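Local coordinates for protein tumour necrosis factor receptor (Ectromelia virus, PDB 3ON9) that probably blunts host immune defence by binding host tumour necrosis factor and chemokines, this chain being its SECRET domain, which sequesters chemokines, at residues L85-N90 with S121-Y126; I13-V18 with D54-V59; S30-I33 with L38-T41. All coordinates share one frame; numbering follows the deposited sequence.

Contact 1. Residues L85-N90 with S121-Y126; sequences LEIKCN and SNLDVY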
loop_
_atom_site.group_PDB
_atom_site.type_symbol
_atom_site.label_atom_id
_atom_site.label_comp_id
_atom_site.label_asym_id
_atom_site.label_seq_id
_atom_site.Cartn_x
_atom_site.Cartn_y
_atom_site.Cartn_z
ATOM N N LEU A 85 5.840 4.730 1.012
ATOM C CA LEU A 85 4.968 4.577 -0.132
ATOM C C LEU A 85 4.805 5.932 -0.781
ATOM O O LEU A 85 4.536 6.912 -0.099
ATOM C CB LEU A 85 3.601 4.099 0.357
ATOM C CG LEU A 85 2.622 3.570 -0.672
ATOM C CD1 LEU A 85 3.168 2.277 -1.312
ATOM C CD2 LEU A 85 1.271 3.317 -0.009
ATOM N N GLU A 86 4.978 5.988 -2.095
ATOM C CA GLU A 86 4.782 7.221 -2.838
ATOM C C GLU A 86 3.835 6.962 -3.993
ATOM O O GLU A 86 3.991 5.984 -4.730
ATOM C CB GLU A 86 6.124 7.735 -3.377
ATOM C CG GLU A 86 5.995 8.942 -4.305
ATOM C CD GLU A 86 7.197 9.100 -5.234
ATOM O OE1 GLU A 86 8.074 9.940 -4.924
ATOM O OE2 GLU A 86 7.277 8.378 -6.259
ATOM N N ILE A 87 2.829 7.826 -4.126
ATOM C CA ILE A 87 1.929 7.788 -5.268
ATOM C C ILE A 87 2.271 8.979 -6.165
ATOM O O ILE A 87 2.123 10.140 -5.757
ATOM C CB ILE A 87 0.444 7.837 -4.823
ATOM C CG1 ILE A 87 0.089 6.614 -3.956
ATOM C CG2 ILE A 87 -0.487 7.906 -6.045
ATOM C CD1 ILE A 87 0.474 6.720 -2.484
ATOM N N LYS A 88 2.734 8.689 -7.379
ATOM C CA LYS A 88 3.230 9.723 -8.292
ATOM C C LYS A 88 2.318 9.906 -9.499
ATOM O O LYS A 88 2.170 8.993 -10.315
ATOM C CB LYS A 88 4.657 9.384 -8.748
ATOM C CG LYS A 88 5.173 10.194 -9.947
ATOM C CD LYS A 88 5.264 11.682 -9.621
ATOM C CE LYS A 88 6.208 12.419 -10.574
ATOM N NZ LYS A 88 5.836 12.237 -12.016
ATOM N N CYS A 89 1.696 11.087 -9.588
ATOM C CA CYS A 89 0.868 11.463 -10.731
ATOM C C CYS A 89 1.747 11.854 -11.900
ATOM O O CYS A 89 2.815 12.412 -11.704
ATOM C CB CYS A 89 -0.002 12.682 -10.405
ATOM S SG CYS A 89 -1.281 12.406 -9.137
ATOM N N ASN A 90 1.254 11.617 -13.108
ATOM C CA ASN A 90 2.034 11.859 -14.310
ATOM C C ASN A 90 2.720 13.215 -14.349
ATOM O O ASN A 90 3.911 13.293 -14.638
ATOM C CB ASN A 90 1.184 11.672 -15.565
ATOM C CG ASN A 90 1.977 11.907 -16.823
ATOM O OD1 ASN A 90 2.787 11.056 -17.232
ATOM N ND2 ASN A 90 1.781 13.070 -17.432
ATOM N N SER A 121 -8.907 12.626 -6.919
ATOM C CA SER A 121 -9.920 13.240 -6.064
ATOM C C SER A 121 -10.068 12.462 -4.753
ATOM O O SER A 121 -10.437 13.036 -3.734
ATOM C CB SER A 121 -11.261 13.331 -6.797
ATOM O OG SER A 121 -11.820 12.061 -7.018
ATOM N N ASN A 122 -9.771 11.163 -4.778
ATOM C CA ASN A 122 -9.783 10.353 -3.560
ATOM C C ASN A 122 -8.591 9.417 -3.563
ATOM O O ASN A 122 -8.346 8.742 -4.553
ATOM C CB ASN A 122 -11.046 9.477 -3.456
ATOM C CG ASN A 122 -12.338 10.250 -3.651
ATOM O OD1 ASN A 122 -12.628 10.736 -4.746
ATOM N ND2 ASN A 122 -13.150 10.326 -2.591
ATOM N N LEU A 123 -7.869 9.378 -2.450
ATOM C CA LEU A 123 -6.737 8.473 -2.293
ATOM C C LEU A 123 -6.794 7.923 -0.884
ATOM O O LEU A 123 -6.759 8.686 0.084
ATOM C CB LEU A 123 -5.421 9.226 -2.505
ATOM C CG LEU A 123 -4.118 8.500 -2.145
ATOM C CD1 LEU A 123 -4.005 7.155 -2.896
ATOM C CD2 LEU A 123 -2.901 9.378 -2.421
ATOM N N ASP A 124 -6.888 6.602 -0.764
ATOM C CA ASP A 124 -6.886 5.937 0.534
ATOM C C ASP A 124 -5.695 4.992 0.564
ATOM O O ASP A 124 -5.446 4.273 -0.407
ATOM C CB ASP A 124 -8.158 5.100 0.728
ATOM C CG ASP A 124 -9.431 5.911 0.610
ATOM O OD1 ASP A 124 -9.508 7.005 1.194
ATOM O OD2 ASP A 124 -10.359 5.430 -0.063
ATOM N N VAL A 125 -4.976 4.982 1.681
ATOM C CA VAL A 125 -3.888 4.041 1.878
ATOM C C VAL A 125 -4.076 3.326 3.211
ATOM O O VAL A 125 -4.411 3.949 4.221
ATOM C CB VAL A 125 -2.536 4.765 1.866
ATOM C CG1 VAL A 125 -1.411 3.807 2.232
ATOM C CG2 VAL A 125 -2.305 5.359 0.491
ATOM N N TYR A 126 -3.892 2.010 3.203
ATOM C CA TYR A 126 -3.834 1.241 4.438
ATOM C C TYR A 126 -2.548 0.441 4.479
ATOM O O TYR A 126 -2.229 -0.279 3.537
ATOM C CB TYR A 126 -5.025 0.290 4.559
ATOM C CG TYR A 126 -6.368 0.936 4.323
ATOM C CD1 TYR A 126 -7.085 1.523 5.365
ATOM C CD2 TYR A 126 -6.923 0.961 3.054
ATOM C CE1 TYR A 126 -8.325 2.121 5.127
ATOM C CE2 TYR A 126 -8.153 1.552 2.813
ATOM C CZ TYR A 126 -8.845 2.122 3.843
ATOM O OH TYR A 126 -10.075 2.695 3.564
#

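Contact 2. Residues I13-V18 with D54-V59; sequences INMYPV and DYYSVV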
loop_
_atom_site.group_PDB
_atom_site.type_symbol
_atom_site.label_atom_id
_atom_site.label_comp_id
_atom_site.label_asym_id
_atom_site.label_seq_id
_atom_site.Cartn_x
_atom_site.Cartn_y
_atom_site.Cartn_z
ATOM N N ILE A 13 -3.858 0.505 -1.697
ATOM C CA ILE A 13 -4.002 1.858 -2.207
ATOM C C ILE A 13 -5.252 1.935 -3.081
ATOM O O ILE A 13 -5.331 1.285 -4.129
ATOM C CB ILE A 13 -2.750 2.295 -3.034
ATOM C CG1 ILE A 13 -1.439 2.015 -2.273
ATOM C CG2 ILE A 13 -2.837 3.772 -3.389
ATOM C CD1 ILE A 13 -0.783 0.654 -2.587
ATOM N N ASN A 14 -6.239 2.728 -2.660
ATOM C CA ASN A 14 -7.471 2.862 -3.434
ATOM C C ASN A 14 -7.546 4.265 -4.012
ATOM O O ASN A 14 -7.197 5.223 -3.336
ATOM C CB ASN A 14 -8.688 2.532 -2.561
ATOM C CG ASN A 14 -8.632 1.116 -2.035
ATOM O OD1 ASN A 14 -8.108 0.225 -2.708
ATOM N ND2 ASN A 14 -9.135 0.898 -0.824
ATOM N N MET A 15 -7.945 4.380 -5.274
ATOM C CA MET A 15 -7.756 5.629 -6.008
ATOM C C MET A 15 -8.942 5.969 -6.901
ATOM O O MET A 15 -9.538 5.086 -7.509
ATOM C CB MET A 15 -6.495 5.533 -6.881
ATOM C CG MET A 15 -5.232 5.230 -6.088
ATOM S SD MET A 15 -3.767 5.128 -7.137
ATOM C CE MET A 15 -4.055 3.551 -7.947
ATOM N N TYR A 16 -9.264 7.254 -6.988
ATOM C CA TYR A 16 -10.303 7.721 -7.893
ATOM C C TYR A 16 -10.004 9.156 -8.297
ATOM O O TYR A 16 -9.630 9.958 -7.458
ATOM C CB TYR A 16 -11.670 7.664 -7.199
ATOM C CG TYR A 16 -12.818 7.913 -8.144
ATOM C CD1 TYR A 16 -13.472 6.855 -8.758
ATOM C CD2 TYR A 16 -13.222 9.202 -8.447
ATOM C CE1 TYR A 16 -14.509 7.076 -9.649
ATOM C CE2 TYR A 16 -14.262 9.430 -9.331
ATOM C CZ TYR A 16 -14.897 8.364 -9.920
ATOM O OH TYR A 16 -15.929 8.594 -10.796
ATOM N N PRO A 17 -10.147 9.483 -9.592
ATOM C CA PRO A 17 -10.484 8.582 -10.695
ATOM C C PRO A 17 -9.228 8.088 -11.412
ATOM O O PRO A 17 -8.227 8.811 -11.479
ATOM C CB PRO A 17 -11.240 9.492 -11.671
ATOM C CG PRO A 17 -10.716 10.895 -11.374
ATOM C CD PRO A 17 -9.984 10.876 -10.050
ATOM N N VAL A 18 -9.286 6.875 -11.947
ATOM C CA VAL A 18 -8.223 6.405 -12.831
ATOM C C VAL A 18 -8.765 6.275 -14.245
ATOM O O VAL A 18 -9.960 6.019 -14.447
ATOM C CB VAL A 18 -7.567 5.077 -12.368
ATOM C CG1 VAL A 18 -6.911 5.263 -11.000
ATOM C CG2 VAL A 18 -8.569 3.929 -12.339
ATOM N N ASP A 54 1.305 -8.395 -5.821
ATOM C CA ASP A 54 0.609 -7.122 -5.900
ATOM C C ASP A 54 -0.578 -7.207 -6.832
ATOM O O ASP A 54 -0.801 -8.230 -7.471
ATOM C CB ASP A 54 1.546 -5.976 -6.291
ATOM C CG ASP A 54 2.278 -6.211 -7.590
ATOM O OD1 ASP A 54 1.811 -7.005 -8.441
ATOM O OD2 ASP A 54 3.338 -5.578 -7.746
ATOM N N TYR A 55 -1.351 -6.129 -6.899
ATOM C CA TYR A 55 -2.539 -6.133 -7.741
ATOM C C TYR A 55 -2.988 -4.711 -8.027
ATOM O O TYR A 55 -2.610 -3.786 -7.318
ATOM C CB TYR A 55 -3.673 -6.936 -7.085
ATOM C CG TYR A 55 -4.066 -6.455 -5.707
ATOM C CD1 TYR A 55 -5.070 -5.503 -5.540
ATOM C CD2 TYR A 55 -3.422 -6.933 -4.572
ATOM C CE1 TYR A 55 -5.431 -5.063 -4.285
ATOM C CE2 TYR A 55 -3.773 -6.493 -3.313
ATOM C CZ TYR A 55 -4.780 -5.553 -3.171
ATOM O OH TYR A 55 -5.130 -5.113 -1.903
ATOM N N TYR A 56 -3.776 -4.559 -9.088
ATOM C CA TYR A 56 -4.339 -3.284 -9.505
ATOM C C TYR A 56 -5.552 -3.647 -10.350
ATOM O O TYR A 56 -5.424 -4.252 -11.417
ATOM C CB TYR A 56 -3.304 -2.481 -10.321
ATOM C CG TYR A 56 -3.842 -1.216 -10.952
ATOM C CD1 TYR A 56 -3.877 -0.022 -10.243
ATOM C CD2 TYR A 56 -4.307 -1.212 -12.264
ATOM C CE1 TYR A 56 -4.383 1.146 -10.820
ATOM C CE2 TYR A 56 -4.811 -0.060 -12.845
ATOM C CZ TYR A 56 -4.837 1.118 -12.120
ATOM O OH TYR A 56 -5.323 2.267 -12.706
ATOM N N SER A 57 -6.736 -3.315 -9.856
ATOM C CA SER A 57 -7.971 -3.762 -10.478
ATOM C C SER A 57 -8.980 -2.623 -10.473
ATOM O O SER A 57 -9.115 -1.903 -9.471
ATOM C CB SER A 57 -8.518 -4.983 -9.729
ATOM O OG SER A 57 -9.623 -5.538 -10.414
ATOM N N VAL A 58 -9.693 -2.466 -11.584
ATOM C CA VAL A 58 -10.491 -1.276 -11.827
ATOM C C VAL A 58 -11.950 -1.601 -12.166
ATOM O O VAL A 58 -12.242 -2.554 -12.905
ATOM C CB VAL A 58 -9.886 -0.430 -12.984
ATOM C CG1 VAL A 58 -10.772 0.774 -13.275
ATOM C CG2 VAL A 58 -8.458 0.015 -12.635
ATOM N N VAL A 59 -12.862 -0.801 -11.620
ATOM C CA VAL A 59 -14.260 -0.835 -12.024
ATOM C C VAL A 59 -14.604 0.595 -12.379
ATOM O O VAL A 59 -14.585 1.476 -11.517
ATOM C CB VAL A 59 -15.171 -1.311 -10.893
ATOM C CG1 VAL A 59 -16.649 -1.138 -11.277
ATOM C CG2 VAL A 59 -14.854 -2.763 -10.543
#

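Contact 3. Residues S30-I33 with L38-T41; sequences SSTI and LTIT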
loop_
_atom_site.group_PDB
_atom_site.type_symbol
_atom_site.label_atom_id
_atom_site.label_comp_id
_atom_site.label_asym_id
_atom_site.label_seq_id
_atom_site.Cartn_x
_atom_site.Cartn_y
_atom_site.Cartn_z
ATOM N N SER A 30 12.586 -1.828 -4.106
ATOM C CA SER A 30 11.653 -0.737 -4.357
ATOM C C SER A 30 10.611 -1.274 -5.331
ATOM O O SER A 30 10.835 -1.327 -6.538
ATOM C CB SER A 30 12.385 0.481 -4.930
ATOM O OG SER A 30 11.499 1.573 -5.160
ATOM N N SER A 31 9.477 -1.710 -4.792
ATOM C CA SER A 31 8.457 -2.355 -5.603
ATOM C C SER A 31 7.544 -1.320 -6.248
ATOM O O SER A 31 7.143 -0.344 -5.607
ATOM C CB SER A 31 7.630 -3.312 -4.739
ATOM O OG SER A 31 8.422 -4.355 -4.191
ATOM N N THR A 32 7.214 -1.531 -7.520
ATOM C CA THR A 32 6.345 -0.591 -8.213
ATOM C C THR A 32 5.144 -1.234 -8.889
ATOM O O THR A 32 5.230 -2.349 -9.425
ATOM C CB THR A 32 7.117 0.251 -9.254
ATOM O OG1 THR A 32 7.855 -0.617 -10.128
ATOM C CG2 THR A 32 8.075 1.233 -8.569
ATOM N N ILE A 33 4.026 -0.515 -8.852
ATOM C CA ILE A 33 2.914 -0.745 -9.763
ATOM C C ILE A 33 2.776 0.530 -10.568
ATOM O O ILE A 33 2.722 1.604 -9.991
ATOM C CB ILE A 33 1.601 -0.985 -8.992
ATOM C CG1 ILE A 33 1.709 -2.251 -8.132
ATOM C CG2 ILE A 33 0.414 -1.025 -9.955
ATOM C CD1 ILE A 33 0.668 -2.311 -6.987
ATOM N N LEU A 38 -0.024 6.889 -13.362
ATOM C CA LEU A 38 0.216 6.809 -11.917
ATOM C C LEU A 38 1.265 5.760 -11.612
ATOM O O LEU A 38 1.241 4.682 -12.195
ATOM C CB LEU A 38 -1.081 6.427 -11.179
ATOM C CG LEU A 38 -2.067 7.560 -10.898
ATOM C CD1 LEU A 38 -3.489 7.019 -10.727
ATOM C CD2 LEU A 38 -1.637 8.353 -9.683
ATOM N N THR A 39 2.182 6.061 -10.690
ATOM C CA THR A 39 3.134 5.049 -10.237
ATOM C C THR A 39 3.065 4.982 -8.718
ATOM O O THR A 39 3.083 6.010 -8.040
ATOM C CB THR A 39 4.577 5.371 -10.649
ATOM O OG1 THR A 39 4.652 5.495 -12.077
ATOM C CG2 THR A 39 5.530 4.246 -10.194
ATOM N N ILE A 40 2.965 3.765 -8.201
ATOM C CA ILE A 40 3.001 3.545 -6.759
ATOM C C ILE A 40 4.307 2.829 -6.438
ATOM O O ILE A 40 4.571 1.745 -6.965
ATOM C CB ILE A 40 1.824 2.694 -6.280
ATOM C CG1 ILE A 40 0.494 3.310 -6.735
ATOM C CG2 ILE A 40 1.875 2.543 -4.753
ATOM C CD1 ILE A 40 -0.702 2.385 -6.552
ATOM N N THR A 41 5.114 3.445 -5.575
ATOM C CA THR A 41 6.437 2.930 -5.213
ATOM C C THR A 41 6.500 2.624 -3.720
ATOM O O THR A 41 6.248 3.489 -2.872
ATOM C CB THR A 41 7.553 3.934 -5.582
ATOM O OG1 THR A 41 7.489 4.223 -6.983
ATOM C CG2 THR A 41 8.941 3.379 -5.233
#

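Contact 1. Residues L85-N90 with S121-Y126
Leu85 and Val125 meet tip to tip in the core of a beta-sandwich, where the mixed sheet carrying strand 82-89 faces the antiparallel sheet carrying strand 122-130. The tightest touch is methyl on methyl: Leu85 CD2 lies 3.5 Å from Val125 CG1, and the same Leu85 CD2 is 4.1 Å from Val125 CG2, so one leucine branch rests against both prongs of the valine. Leu85 gets there because CG swings away from its own backbone N (chi1 -166°), which sends the branched end across the gap between the sheets. Ile87, two residues on and therefore on the same face of its strand, divides its contacts between two residues of the facing strand. Its CG1 approaches Leu123 CD1 at 4.3 Å, while its CD1 reaches Val125 CG2, also at 4.3 Å. Val125 therefore touches two partners: Leu85 at both methyls and Ile87 at CG2. All four residues are buried, and the attraction is purely apolar, as expected in the interior between the facing sheets of a sandwich. The strand axes come within 10.4 Å and run almost antiparallel, at 161°.

A second shell completes the core: Leu85 also leans on Val11 and Ile13 of strand 8-16 and on Ile40 and Leu42 of strand 38-45, while Leu123 touches Val115. Towards the outer face, Asp124 shares its carboxylate between two donors, OD1 bonding His145 ND1 and OD2 the backbone N of Leu150. Ser121 and Asn122 together face Tyr16 as a classic beta bulge, and Cys89 is in a disulfide with Cys119. Beside that half-cystine, Lys88 reaches forward along its own strand, its NZ 3.0 Å from Cys89 O and tilted 30° from the carbonyl plane.

Contact 2. Residues I13-V18 with D54-V59
Met15 and Tyr56 provide the aromatic part of this contact. The methionine chain bends at its last torsion (chi3 -73°) and brings its methyl to the rim of the ring, in the ring plane rather than over a face, with Met15 CE 3.8 Å from Tyr56 CE1. The two side chains cross at about a right angle.

The second kind of contact is aliphatic. Val18 and Val58 reach toward each other, and Val18 CG2 settles 3.9 Å from Val58 CG2 and 4.0 Å from Val58 CG1, touching both branches.

A third kind joins carbon to a hydroxyl. The Val18 side chain lies against Tyr56 OH, which is 3.6 Å from Val18 CB and 3.7 Å from Val18 CG2. This is plain van der Waals packing; the polar need of Tyr56 OH is met by a hydrogen bond to Lys20 O, just beyond the segment, which fixes the end of the ring beside Val18. The loop that carries Val18 holds a cis peptide before Pro17, whose CB lies over one face of the Tyr16 ring, toward its rim.

Strand 62-69 lies between strands 8-16 and 51-59, so side chains meet here across an intervening strand. Leu38 and Ile40 from the other sheet cover Met15, an arrangement characteristic of the inner face of a beta-sandwich.

Contact 3. Residues S30-I33 with L38-T41
Ile33 and Ile40 form the hydrogen-bonded pair of an antiparallel beta hairpin, each backbone N serving the other's carbonyl. Ile40 N gives the straighter bond, 2.8 Å to Ile33 O with 177° at the hydrogen; Ile33 N returns one of 3.0 Å to Ile40 O, lying in the carbonyl plane. Both oxygens also take a CA-H...O contact, Ile40 O from Thr32 CA at 3.2 Å and Ile33 O from Thr39 CA at 3.5 Å.

Thr32 and Thr41 are the non-hydrogen-bonded pair, their side chains side by side on the other face. Thr32 turns its methyl to its neighbour (chi1 52°), CG2 meeting Thr41 OG1 at 3.4 Å. Several other polar groups find partners close by: Thr39 OG1 bonds Ser34 OG, Ser31 OG bonds Gly28 O, and near the turn Leu38 N pairs with Thr35 OG1. Backbone hydrogen bonds join Thr39 to Lys88, Thr41 to Glu86, Thr32 to Ser26 and Ser31 to Leu42.

Strand 24-26 flanks the hairpin along strand 30-34, and strand 82-89 along strand 38-45. The face bearing Ile33 and Ile40 turns to the second sheet of the sandwich, where both isoleucines press on Phe67 of strand 62-69.

How the contacts relate
From the N terminus, residues 13-18 open contact 2, which closes only when residues 54-59 are reached. Within that loop the hairpin of contact 3 begins and ends, its strands separated by a short turn, so contact 3 is nested in contact 2. Contact 1 opens later, at residues 85-90, and closes at 121-126; it follows the others in series and crosses neither. Contact 2 works within the five-stranded sheet, contact 3 within the mixed sheet, and contact 1 bridges the two. Strand 8-16 borders strand 122-130, and strand 38-45 borders strand 82-89, so each strand of contact 1 lies next to a strand of another contact.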